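Local structure of Sn-glycerol-3-phosphate ABC transporter substrate-binding protein UspB (Mycobacterium tuberculosis, 4MFI) at residues Phe240-Asn243 / Ser244-Lys248; Ala313-Glu317 / Glu318-Asn322; Leu324-Ile327 / Ala328-Asn332; Arg379-Tyr383 / Ala384-Leu388; Ile423-Arg426 / Gln427-Lys431. The protein binds glycerophosphocholine as the substrate-binding subunit of a mycobacterial ABC transporter and probably delivers it to the membrane components for uptake. All coordinates share one frame; numbering follows the deposited sequence.

Contact 1 of 5, residues Phe240-Asn243 / Ser244-Lys248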
# COMPACT_ATOMS: atom_id res chain seq x y z
N PHE A 240 -16.44 15.34 6.13
CA PHE A 240 -15.35 15.62 7.06
C PHE A 240 -14.14 16.15 6.29
O PHE A 240 -13.54 17.17 6.65
CB PHE A 240 -14.97 14.34 7.83
CG PHE A 240 -13.68 14.44 8.57
CD1 PHE A 240 -13.64 14.99 9.84
CD2 PHE A 240 -12.50 13.97 8.01
CE1 PHE A 240 -12.46 15.07 10.55
CE2 PHE A 240 -11.29 14.07 8.72
CZ PHE A 240 -11.28 14.62 9.98
N TYR A 241 -13.80 15.45 5.22
CA TYR A 241 -12.70 15.83 4.35
C TYR A 241 -12.96 17.18 3.68
O TYR A 241 -12.12 18.07 3.71
CB TYR A 241 -12.50 14.71 3.32
CG TYR A 241 -11.70 15.05 2.09
CD1 TYR A 241 -12.33 15.34 0.89
CD2 TYR A 241 -10.30 15.04 2.11
CE1 TYR A 241 -11.61 15.62 -0.25
CE2 TYR A 241 -9.57 15.33 0.97
CZ TYR A 241 -10.23 15.61 -0.21
OH TYR A 241 -9.52 15.90 -1.35
N ARG A 242 -14.14 17.35 3.09
CA ARG A 242 -14.46 18.61 2.42
C ARG A 242 -14.42 19.78 3.40
O ARG A 242 -13.89 20.85 3.07
CB ARG A 242 -15.83 18.54 1.75
CG ARG A 242 -16.16 19.76 0.91
CD ARG A 242 -17.51 19.61 0.21
NE ARG A 242 -17.79 20.78 -0.61
CZ ARG A 242 -18.23 21.93 -0.11
NH1 ARG A 242 -18.46 22.04 1.19
NH2 ARG A 242 -18.44 22.97 -0.92
N ASN A 243 -14.97 19.59 4.60
CA ASN A 243 -15.02 20.66 5.58
C ASN A 243 -13.64 21.00 6.11
O ASN A 243 -13.37 22.15 6.45
CB ASN A 243 -15.96 20.31 6.73
CG ASN A 243 -17.41 20.30 6.31
OD1 ASN A 243 -17.78 20.88 5.28
ND2 ASN A 243 -18.25 19.66 7.11
N SER A 244 -12.76 20.01 6.20
CA SER A 244 -11.40 20.30 6.67
C SER A 244 -10.72 21.31 5.75
O SER A 244 -9.95 22.16 6.21
CB SER A 244 -10.57 19.01 6.81
OG SER A 244 -10.19 18.49 5.54
N ILE A 245 -11.03 21.24 4.46
CA ILE A 245 -10.39 22.07 3.46
C ILE A 245 -11.13 23.38 3.26
O ILE A 245 -10.51 24.43 3.08
CB ILE A 245 -10.28 21.31 2.11
CG1 ILE A 245 -9.38 20.08 2.27
CG2 ILE A 245 -9.77 22.22 1.01
CD1 ILE A 245 -9.56 19.05 1.13
N HIS A 246 -12.45 23.33 3.30
CA HIS A 246 -13.25 24.49 2.96
C HIS A 246 -13.83 25.16 4.20
O HIS A 246 -13.35 26.22 4.60
CB HIS A 246 -14.27 24.13 1.88
CG HIS A 246 -13.63 23.64 0.62
ND1 HIS A 246 -13.02 24.50 -0.28
CD2 HIS A 246 -13.43 22.39 0.14
CE1 HIS A 246 -12.50 23.79 -1.27
NE2 HIS A 246 -12.73 22.51 -1.04
N GLY A 247 -14.81 24.52 4.84
CA GLY A 247 -15.53 25.13 5.94
C GLY A 247 -14.67 25.62 7.10
O GLY A 247 -14.73 26.80 7.47
N LYS A 248 -13.88 24.73 7.67
CA LYS A 248 -12.95 25.11 8.73
C LYS A 248 -11.65 25.62 8.11
O LYS A 248 -11.08 26.63 8.55
CB LYS A 248 -12.70 23.92 9.64
CG LYS A 248 -14.00 23.29 10.14
CD LYS A 248 -13.76 22.21 11.18
CE LYS A 248 -13.20 22.79 12.48
NZ LYS A 248 -13.40 21.86 13.64
O HOH W 1 -16.91 23.01 3.78

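Contact 2 of 5, residues Ala313-Glu317 / Glu318-Asn322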
# COMPACT_ATOMS: atom_id res chain seq x y z
N ALA A 313 0.56 -18.70 -14.48
CA ALA A 313 -0.06 -20.01 -14.63
C ALA A 313 0.58 -20.86 -15.73
O ALA A 313 0.55 -22.09 -15.65
CB ALA A 313 -1.55 -19.85 -14.91
N LYS A 314 1.16 -20.22 -16.74
CA LYS A 314 1.68 -20.98 -17.89
C LYS A 314 3.14 -21.41 -17.74
O LYS A 314 3.92 -21.39 -18.70
CB LYS A 314 1.45 -20.24 -19.20
CG LYS A 314 2.24 -18.96 -19.38
CD LYS A 314 2.36 -18.61 -20.85
CE LYS A 314 1.01 -18.66 -21.54
NZ LYS A 314 1.06 -18.08 -22.92
N LEU A 315 3.50 -21.82 -16.53
CA LEU A 315 4.79 -22.46 -16.28
C LEU A 315 4.55 -23.95 -16.11
O LEU A 315 3.46 -24.36 -15.71
CB LEU A 315 5.42 -21.93 -14.99
CG LEU A 315 5.68 -20.44 -14.78
CD1 LEU A 315 6.55 -20.26 -13.53
CD2 LEU A 315 6.32 -19.78 -15.99
N SER A 316 5.56 -24.76 -16.40
CA SER A 316 5.51 -26.17 -16.03
C SER A 316 5.43 -26.27 -14.51
O SER A 316 5.78 -25.33 -13.80
CB SER A 316 6.75 -26.90 -16.53
OG SER A 316 7.90 -26.49 -15.81
N GLU A 317 4.96 -27.42 -14.01
CA GLU A 317 4.87 -27.62 -12.57
C GLU A 317 6.23 -27.48 -11.89
O GLU A 317 6.33 -26.87 -10.83
CB GLU A 317 4.22 -28.96 -12.22
CG GLU A 317 2.71 -28.88 -12.02
CD GLU A 317 2.31 -27.92 -10.90
OE1 GLU A 317 3.10 -27.73 -9.95
OE2 GLU A 317 1.19 -27.37 -10.97
N GLU A 318 7.27 -28.03 -12.51
CA GLU A 318 8.62 -27.93 -11.95
C GLU A 318 9.04 -26.47 -11.81
O GLU A 318 9.57 -26.07 -10.77
CB GLU A 318 9.64 -28.68 -12.81
CG GLU A 318 11.10 -28.38 -12.42
CD GLU A 318 12.10 -29.34 -13.04
OE1 GLU A 318 11.74 -30.51 -13.30
OE2 GLU A 318 13.27 -28.93 -13.25
N ARG A 319 8.78 -25.66 -12.84
CA ARG A 319 9.15 -24.25 -12.77
C ARG A 319 8.34 -23.49 -11.72
O ARG A 319 8.85 -22.57 -11.10
CB ARG A 319 9.06 -23.58 -14.14
CG ARG A 319 10.06 -24.13 -15.15
CD ARG A 319 10.23 -23.24 -16.37
NE ARG A 319 10.94 -22.00 -16.06
CZ ARG A 319 12.27 -21.88 -16.09
NH1 ARG A 319 13.03 -22.92 -16.42
NH2 ARG A 319 12.83 -20.72 -15.78
N LYS A 320 7.08 -23.88 -11.52
CA LYS A 320 6.27 -23.24 -10.48
C LYS A 320 6.83 -23.50 -9.09
O LYS A 320 6.90 -22.60 -8.25
CB LYS A 320 4.81 -23.70 -10.55
CG LYS A 320 4.06 -23.18 -11.75
CD LYS A 320 2.60 -23.59 -11.71
CE LYS A 320 1.91 -23.13 -12.98
NZ LYS A 320 0.50 -23.60 -13.05
N VAL A 321 7.23 -24.75 -8.84
CA VAL A 321 7.84 -25.10 -7.57
C VAL A 321 9.10 -24.27 -7.34
O VAL A 321 9.28 -23.70 -6.26
CB VAL A 321 8.15 -26.60 -7.50
CG1 VAL A 321 9.00 -26.93 -6.28
CG2 VAL A 321 6.86 -27.39 -7.47
N ASN A 322 9.96 -24.17 -8.34
CA ASN A 322 11.19 -23.40 -8.19
C ASN A 322 10.92 -21.92 -7.97
O ASN A 322 11.60 -21.26 -7.17
CB ASN A 322 12.13 -23.60 -9.38
CG ASN A 322 12.67 -25.01 -9.46
OD1 ASN A 322 12.75 -25.71 -8.45
ND2 ASN A 322 13.04 -25.43 -10.66
O HOH W 2 0.88 -26.75 -13.52

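Contact 3 of 5, residues Leu324-Ile327 / Ala328-Asn332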
# COMPACT_ATOMS: atom_id res chain seq x y z
N LEU A 324 8.29 -20.64 -6.50
CA LEU A 324 7.84 -20.46 -5.13
C LEU A 324 8.98 -20.59 -4.12
O LEU A 324 9.01 -19.86 -3.13
CB LEU A 324 6.69 -21.40 -4.76
CG LEU A 324 6.18 -21.17 -3.33
CD1 LEU A 324 5.61 -19.76 -3.18
CD2 LEU A 324 5.17 -22.20 -2.89
N LYS A 325 9.91 -21.50 -4.37
CA LYS A 325 11.10 -21.59 -3.52
C LYS A 325 11.81 -20.24 -3.46
O LYS A 325 12.24 -19.80 -2.38
CB LYS A 325 12.06 -22.67 -4.03
CG LYS A 325 11.57 -24.08 -3.81
CD LYS A 325 12.49 -25.08 -4.51
CE LYS A 325 12.06 -26.52 -4.25
NZ LYS A 325 12.88 -27.48 -5.04
N PHE A 326 11.93 -19.59 -4.61
CA PHE A 326 12.54 -18.27 -4.65
C PHE A 326 11.73 -17.24 -3.87
O PHE A 326 12.28 -16.51 -3.03
CB PHE A 326 12.73 -17.80 -6.09
CG PHE A 326 13.32 -16.42 -6.20
CD1 PHE A 326 14.67 -16.21 -5.96
CD2 PHE A 326 12.52 -15.33 -6.51
CE1 PHE A 326 15.22 -14.95 -6.04
CE2 PHE A 326 13.06 -14.05 -6.59
CZ PHE A 326 14.41 -13.86 -6.36
N ILE A 327 10.44 -17.17 -4.16
CA ILE A 327 9.57 -16.19 -3.51
C ILE A 327 9.56 -16.39 -2.00
O ILE A 327 9.69 -15.42 -1.25
CB ILE A 327 8.13 -16.28 -4.05
CG1 ILE A 327 8.08 -15.77 -5.49
CG2 ILE A 327 7.18 -15.47 -3.19
CD1 ILE A 327 6.75 -16.03 -6.16
N ALA A 328 9.43 -17.63 -1.55
CA ALA A 328 9.40 -17.92 -0.12
C ALA A 328 10.73 -17.57 0.54
O ALA A 328 10.77 -17.10 1.68
CB ALA A 328 9.04 -19.38 0.13
N PHE A 329 11.83 -17.81 -0.17
CA PHE A 329 13.14 -17.53 0.39
C PHE A 329 13.39 -16.03 0.55
O PHE A 329 13.81 -15.58 1.62
CB PHE A 329 14.25 -18.17 -0.45
CG PHE A 329 15.63 -17.90 0.08
CD1 PHE A 329 16.16 -18.70 1.08
CD2 PHE A 329 16.38 -16.84 -0.40
CE1 PHE A 329 17.43 -18.44 1.59
CE2 PHE A 329 17.64 -16.58 0.09
CZ PHE A 329 18.17 -17.38 1.09
N VAL A 330 13.13 -15.26 -0.49
CA VAL A 330 13.45 -13.84 -0.43
C VAL A 330 12.52 -13.07 0.51
O VAL A 330 12.82 -11.93 0.88
CB VAL A 330 13.54 -13.17 -1.82
CG1 VAL A 330 14.57 -13.87 -2.69
CG2 VAL A 330 12.16 -13.13 -2.51
N THR A 331 11.41 -13.69 0.89
CA THR A 331 10.49 -13.10 1.87
C THR A 331 10.52 -13.85 3.20
O THR A 331 9.58 -13.75 4.00
CB THR A 331 9.04 -13.01 1.34
OG1 THR A 331 8.55 -14.33 1.06
CG2 THR A 331 8.96 -12.13 0.09
N ASN A 332 11.61 -14.58 3.46
CA ASN A 332 11.76 -15.22 4.77
C ASN A 332 12.10 -14.15 5.83
O ASN A 332 12.30 -12.98 5.48
CB ASN A 332 12.73 -16.43 4.70
CG ASN A 332 14.21 -16.06 4.71
OD1 ASN A 332 14.60 -14.93 5.01
ND2 ASN A 332 15.06 -17.05 4.42

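Contact 4 of 5, residues Arg379-Tyr383 / Ala384-Leu388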
# COMPACT_ATOMS: atom_id res chain seq x y z
N ARG A 379 -6.00 -3.16 7.55
CA ARG A 379 -7.19 -3.76 6.97
C ARG A 379 -6.96 -3.86 5.47
O ARG A 379 -6.36 -2.95 4.87
CB ARG A 379 -8.41 -2.86 7.29
CG ARG A 379 -9.73 -3.15 6.54
CD ARG A 379 -10.89 -2.33 7.14
NE ARG A 379 -12.08 -2.34 6.28
CZ ARG A 379 -13.26 -1.82 6.59
NH1 ARG A 379 -13.45 -1.25 7.77
NH2 ARG A 379 -14.26 -1.88 5.72
N THR A 380 -7.42 -4.95 4.85
CA THR A 380 -7.34 -5.08 3.39
C THR A 380 -8.21 -4.02 2.71
O THR A 380 -9.21 -3.54 3.27
CB THR A 380 -7.73 -6.49 2.91
OG1 THR A 380 -9.05 -6.79 3.38
CG2 THR A 380 -6.75 -7.54 3.45
N GLN A 381 -7.81 -3.63 1.51
CA GLN A 381 -8.44 -2.51 0.83
C GLN A 381 -9.82 -2.81 0.25
O GLN A 381 -10.15 -3.96 -0.03
CB GLN A 381 -7.53 -2.00 -0.28
CG GLN A 381 -6.21 -1.45 0.21
CD GLN A 381 -5.47 -0.74 -0.89
OE1 GLN A 381 -5.92 0.32 -1.36
NE2 GLN A 381 -4.35 -1.31 -1.34
N ASP A 382 -10.61 -1.76 0.07
CA ASP A 382 -11.93 -1.91 -0.53
C ASP A 382 -11.82 -2.40 -1.97
O ASP A 382 -10.95 -1.95 -2.73
CB ASP A 382 -12.69 -0.58 -0.50
CG ASP A 382 -13.06 -0.13 0.89
OD1 ASP A 382 -13.08 -0.95 1.84
OD2 ASP A 382 -13.35 1.08 1.02
N TYR A 383 -12.70 -3.33 -2.35
CA TYR A 383 -12.67 -3.89 -3.71
C TYR A 383 -12.80 -2.79 -4.76
O TYR A 383 -12.21 -2.87 -5.84
CB TYR A 383 -13.80 -4.90 -3.93
CG TYR A 383 -13.70 -6.24 -3.21
CD1 TYR A 383 -12.85 -6.44 -2.12
CD2 TYR A 383 -14.51 -7.30 -3.61
CE1 TYR A 383 -12.80 -7.68 -1.47
CE2 TYR A 383 -14.46 -8.52 -2.98
CZ TYR A 383 -13.62 -8.71 -1.91
OH TYR A 383 -13.60 -9.95 -1.29
N ALA A 384 -13.57 -1.74 -4.45
CA ALA A 384 -13.77 -0.67 -5.42
C ALA A 384 -12.47 0.06 -5.78
O ALA A 384 -12.37 0.63 -6.87
CB ALA A 384 -14.82 0.33 -4.93
N ARG A 385 -11.49 0.04 -4.88
CA ARG A 385 -10.19 0.64 -5.18
C ARG A 385 -9.25 -0.33 -5.91
O ARG A 385 -8.59 0.04 -6.88
CB ARG A 385 -9.50 1.21 -3.93
CG ARG A 385 -8.22 1.95 -4.30
CD ARG A 385 -7.47 2.60 -3.12
NE ARG A 385 -6.32 3.29 -3.71
CZ ARG A 385 -5.19 2.69 -4.05
NH1 ARG A 385 -5.00 1.41 -3.76
NH2 ARG A 385 -4.23 3.36 -4.67
N VAL A 386 -9.18 -1.57 -5.44
CA VAL A 386 -8.14 -2.49 -5.92
C VAL A 386 -8.54 -3.55 -6.94
O VAL A 386 -7.67 -4.07 -7.65
CB VAL A 386 -7.39 -3.19 -4.75
CG1 VAL A 386 -6.52 -2.17 -3.98
CG2 VAL A 386 -8.36 -3.94 -3.83
N PHE A 387 -9.83 -3.88 -7.01
CA PHE A 387 -10.30 -4.93 -7.93
C PHE A 387 -11.11 -4.39 -9.10
O PHE A 387 -11.33 -5.08 -10.09
CB PHE A 387 -11.17 -5.96 -7.20
CG PHE A 387 -10.45 -6.79 -6.16
CD1 PHE A 387 -9.06 -6.76 -6.04
CD2 PHE A 387 -11.18 -7.63 -5.33
CE1 PHE A 387 -8.41 -7.55 -5.08
CE2 PHE A 387 -10.54 -8.42 -4.39
CZ PHE A 387 -9.15 -8.38 -4.26
N LEU A 388 -11.59 -3.16 -8.97
CA LEU A 388 -12.46 -2.55 -9.96
C LEU A 388 -11.58 -1.69 -10.85
O LEU A 388 -10.90 -0.79 -10.35
CB LEU A 388 -13.52 -1.71 -9.24
CG LEU A 388 -14.74 -1.19 -10.00
CD1 LEU A 388 -15.81 -0.76 -9.00
CD2 LEU A 388 -14.39 -0.05 -10.95

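Contact 5 of 5, residues Ile423-Arg426 / Gln427-Lys431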
# COMPACT_ATOMS: atom_id res chain seq x y z
N ILE A 423 -18.63 0.09 -14.83
CA ILE A 423 -17.34 -0.55 -15.10
C ILE A 423 -17.25 -1.93 -14.44
O ILE A 423 -16.83 -2.90 -15.06
CB ILE A 423 -16.16 0.35 -14.66
CG1 ILE A 423 -16.07 1.58 -15.57
CG2 ILE A 423 -14.83 -0.43 -14.70
CD1 ILE A 423 -15.18 2.67 -15.03
N LEU A 424 -17.66 -2.01 -13.18
CA LEU A 424 -17.64 -3.27 -12.45
C LEU A 424 -18.48 -4.34 -13.16
O LEU A 424 -18.02 -5.47 -13.37
CB LEU A 424 -18.17 -3.05 -11.04
CG LEU A 424 -18.09 -4.26 -10.11
CD1 LEU A 424 -16.63 -4.61 -9.82
CD2 LEU A 424 -18.86 -3.98 -8.83
N ASP A 425 -19.70 -3.98 -13.54
CA ASP A 425 -20.60 -4.94 -14.16
C ASP A 425 -20.16 -5.35 -15.57
O ASP A 425 -20.44 -6.47 -16.01
CB ASP A 425 -22.04 -4.41 -14.19
CG ASP A 425 -22.64 -4.27 -12.81
OD1 ASP A 425 -22.13 -4.92 -11.87
OD2 ASP A 425 -23.61 -3.51 -12.65
N ARG A 426 -19.45 -4.46 -16.26
CA ARG A 426 -19.02 -4.79 -17.62
C ARG A 426 -17.68 -5.53 -17.68
O ARG A 426 -17.47 -6.35 -18.57
CB ARG A 426 -19.05 -3.57 -18.54
CG ARG A 426 -17.81 -2.73 -18.57
CD ARG A 426 -17.99 -1.53 -19.51
NE ARG A 426 -18.49 -1.87 -20.85
CZ ARG A 426 -17.75 -2.37 -21.84
NH1 ARG A 426 -16.46 -2.63 -21.65
NH2 ARG A 426 -18.30 -2.63 -23.01
N GLN A 427 -16.79 -5.25 -16.72
CA GLN A 427 -15.42 -5.79 -16.76
C GLN A 427 -15.17 -6.97 -15.84
O GLN A 427 -14.33 -7.82 -16.14
CB GLN A 427 -14.39 -4.71 -16.42
CG GLN A 427 -14.40 -3.50 -17.33
CD GLN A 427 -14.20 -3.85 -18.78
OE1 GLN A 427 -15.13 -3.80 -19.58
NE2 GLN A 427 -12.96 -4.21 -19.14
N ILE A 428 -15.87 -7.02 -14.71
CA ILE A 428 -15.52 -7.94 -13.64
C ILE A 428 -16.58 -9.00 -13.39
O ILE A 428 -16.27 -10.19 -13.37
CB ILE A 428 -15.24 -7.20 -12.31
CG1 ILE A 428 -14.14 -6.15 -12.51
CG2 ILE A 428 -14.90 -8.20 -11.20
CD1 ILE A 428 -12.83 -6.70 -13.05
N MET A 429 -17.82 -8.56 -13.19
CA MET A 429 -18.83 -9.48 -12.67
C MET A 429 -19.12 -10.68 -13.57
O MET A 429 -19.31 -11.79 -13.07
CB MET A 429 -20.10 -8.71 -12.26
CG MET A 429 -19.81 -7.55 -11.29
SD MET A 429 -18.79 -8.00 -9.84
CE MET A 429 -20.05 -8.59 -8.76
N ARG A 430 -19.10 -10.50 -14.88
CA ARG A 430 -19.35 -11.65 -15.76
C ARG A 430 -18.24 -12.70 -15.67
O ARG A 430 -18.47 -13.90 -15.80
CB ARG A 430 -19.56 -11.20 -17.21
CG ARG A 430 -19.65 -12.36 -18.18
CD ARG A 430 -19.95 -11.89 -19.58
NE ARG A 430 -21.39 -11.72 -19.80
CZ ARG A 430 -21.93 -11.35 -20.96
NH1 ARG A 430 -21.16 -11.09 -22.01
NH2 ARG A 430 -23.25 -11.25 -21.07
N LYS A 431 -17.02 -12.24 -15.42
CA LYS A 431 -15.87 -13.14 -15.39
C LYS A 431 -15.81 -14.02 -14.14
O LYS A 431 -15.02 -14.96 -14.09
CB LYS A 431 -14.57 -12.34 -15.56
CG LYS A 431 -14.50 -11.58 -16.87
CD LYS A 431 -13.17 -10.86 -17.04
CE LYS A 431 -13.16 -10.05 -18.34
NZ LYS A 431 -12.12 -8.97 -18.32

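Contact 1 of 5, residues Phe240-Asn243 / Ser244-Lys248
The carbonyl oxygen of Y241 draws in two groups from the next turn. The hydroxyl of S244 donates to it, with OG 2.7 Å from Y241 O, and the backbone N of I245 adds a long, weak bond. With chi1 at 73°, S244 OG sits between its own N and carbonyl carbon, which folds the hydroxyl back onto the preceding turn. The same OG is also bonded to W200 NE1, so this buried hydroxyl is tied both to its own helix and to strand 198-201.

I245 CD1 lies over one face of the Y241 ring, 4.0 Å from its centroid, a CH-pi contact displaced toward the rim. CE2 is the nearest ring atom, 3.7 Å from I245 CD1. Y241 OH runs on to bond L399 O.

The helix ends in steps. H246 N still bonds R242 O at 2.9 Å, and the imidazole brings CD2 up to that oxygen at 3.3 Å. The R242 and H246 side chains cross at about a right angle; H246 NE2 bonds I402 O near the end of helix 391-405, and R242 NH2 bonds G406 O just past it. One residue on, the spacing widens to i+5, with K248 N 2.9 Å from N243 O. A water donates to N243 OD1 at 2.7 Å and weakly accepts from G247 N.

This is the C-terminal turn of helix 232-245, packed on strands 198-201 and 251-254 in an alpha/beta lobe of a type 2 periplasmic-binding-protein fold.

Contact 2 of 5, residues Ala313-Glu317 / Glu318-Asn322
K320 and S316 make the main polar contacts here, at the start of helix 317-330. The ammonium of K320 reaches back past the first turn and donates to A313 O, with NZ 3.0 Å from it and tilted 24° from the carbonyl plane. S316 is the N-cap: its OG accepts from R319 N at 3.2 Å, a nearly straight bond (161°). A chi1 of 70° puts that hydroxyl between the residue's own N and carbonyl carbon, where it meets R319 N in the first turn. Two ordinary helical bonds follow, K320 N to S316 O and V321 N to E317 O, both 3.0 Å long.

K320 gets to A313 by stretching out: every torsion beyond CB is close to 180°, and the aliphatic chain runs back along the incoming loop. Its CG rests 3.7 Å from L315 CB, and its CE passes 3.4 Å from L315 O. R319 CG packs against S316 OG as well, while the guanidinium continues to a salt bridge with D96 and to the carbonyls of G35 and G37. The helix start is thereby fastened to the segments that lead into strands 39-43 and 97-101, and V321 leans on helix 118-124 through L120 and Q123.

E317 is exposed and bends at chi2, which turns its carboxylate toward the lysine without making a salt bridge; OE2 and K320 NZ stay 4.4 Å apart. One water spans them instead, donating to E317 OE2 at 2.6 Å and accepting from K320 NZ at 3.2 Å.

Contact 3 of 5, residues Leu324-Ile327 / Ala328-Asn332
F326 and V330, one turn apart on helix 317-330, make the apolar part of this contact. V330 CG1 lies over one face of the phenyl ring, 3.9 Å from its centroid and 24° off the normal, in a CH-pi contact. The methyl is shifted toward the rim and comes closest to F326 CE1, at 3.6 Å. With CG anti to the backbone N (chi1 178°), the phenylalanine sets out from the helix away from the next turn, yet its ring swings back so that one face meets the valine methyl.

Backbone bonds run regularly up to the end of the helix: A328 N is 2.8 Å from L324 O, F329 N 3.0 Å from K325 O, and V330 N 3.0 Å from F326 O.

The hydroxyl bond comes at the finish. I327 O accepts twice from T331, from its N at 3.2 Å and from its OG1 at 2.8 Å, the two donors reaching it from opposite faces of the carbonyl plane. T331 is the first residue to leave helical geometry, and its hydroxyl adds a second bond to the final turn; OG1 is also hydrogen-bonded to Y131 OH. N332 follows as the N-cap of helix 333-343, its OD1 bonded to N335 N, which makes the junction between the two helices very short.

Around it, F326 meets F60 edge-to-face and touches I57, while F329 and V330 also press on helix 50-63. L324 faces helix 118-124 through L120, F121 and V124, and I327 and T331 pack on V148 of strand 144-160.

Contact 4 of 5, residues Arg379-Tyr383 / Ala384-Leu388
Q381 and R385 belong to the short helix 383-386 and the chain that leads into it, near the centre of the molecule, where the two lobes of a periplasmic binding protein would be expected to meet. R385 NH1 donates to Q381 OE1 at 2.8 Å. NH1 lies in the carbonyl plane of the amide, on a lone pair of OE1, although the oxygen sits 32° out of the guanidinium plane. The arginine chain runs extended from CG to NE, which carries NH1 back as far as the glutamine.

V386 crosses the Q381 side chain at about a right angle, its CG1 3.5 Å from Q381 NE2. D382 is the N-cap residue, yet its carboxylate turns elsewhere, to Y221 N and W215 NE1. Its carbonyl does the local work: D382 O accepts from R385 N at 3.0 Å, well above the carbonyl plane, and from V386 N at 3.3 Å, in that plane.

Y383 and F387 form an aromatic pair one turn apart. The rings meet obliquely, centroids 4.7 Å apart and planes at 46°, with F387 CD2 over one face of the tyrosine. F387 N bonds Y383 O at 2.8 Å. Beyond the pair, F387 stacks on F106 and Y383 meets W225 edge-to-face.

The polar pattern fixes which way the Q381 amide faces: OE1 takes R385 NH1 and Q211 NE2, while NE2 gives to D102. Since D102 also forms a salt bridge with R385 NH1, the arginine's charge is probably well balanced in this buried setting.

Contact 5 of 5, residues Ile423-Arg426 / Gln427-Lys431
L424, I428 and M429 hold together the C-terminal end of helix 409-427, where the helix ends shortly before the chain terminus. L424 O accepts two backbone donors from opposite faces of its plane: I428 N at 3.0 Å, the regular i+4 bond, and M429 N at 3.1 Å, an i+5 bond with a fairly straight N-H (161°). That wider step marks the point where the helix ends. The turn before it is still regular, Q427 N donating to I423 O.

The leucine side chain packs on the same two residues. CG stands anti to the backbone N (chi1 -175°), which lets the branches bend toward the following turn: L424 CD1 meets I428 CB at 3.9 Å, and L424 CG meets M429 SD at 3.8 Å. The methionine is bent at both chi2 and chi3 and curls its sulfur back to the leucine, while its CG passes D425 OD1 at 3.6 Å.

On the surface, R426 and Q427 lie side by side with their guanidinium and amide planes only 6° apart, and R426 NH1 makes a weak, bent bond of 2.7 Å to Q427 OE1.

Neighbours set these groups in place. W225 touches both L424 and M429, I428 is pressed by P389 and by L110 of helix 104-110, and D425 OD2 is hydrogen-bonded to Q421 NE2 one turn earlier. After M429 the chain tightens into a 3-10 turn: K431 NZ comes back weakly to Q427 O, and K431 N bonds I428 O at 3.0 Å.

In the fold
All five contacts are local and run in series along the chain; none nests in or crosses another. Contact 1 finishes helix 232-245 before strand 251-254. Contacts 2 and 3 are the two ends of helix 317-330, their centres about 15 Å apart; the first closes the loop from strand 307-310, the second leads into helix 333-343. They lie across the chain's centre from contact 1, about 52 and 46 Å away between centres. Contact 4 joins the loop after helix 366-374 to the short helix 383-386, nearer the middle. Contact 5 ends helix 409-427 and touches contact 4: L388 packs on I423 and L424, while I428 meets F387 O, joining the short helix 383-386 to the C-terminal helix.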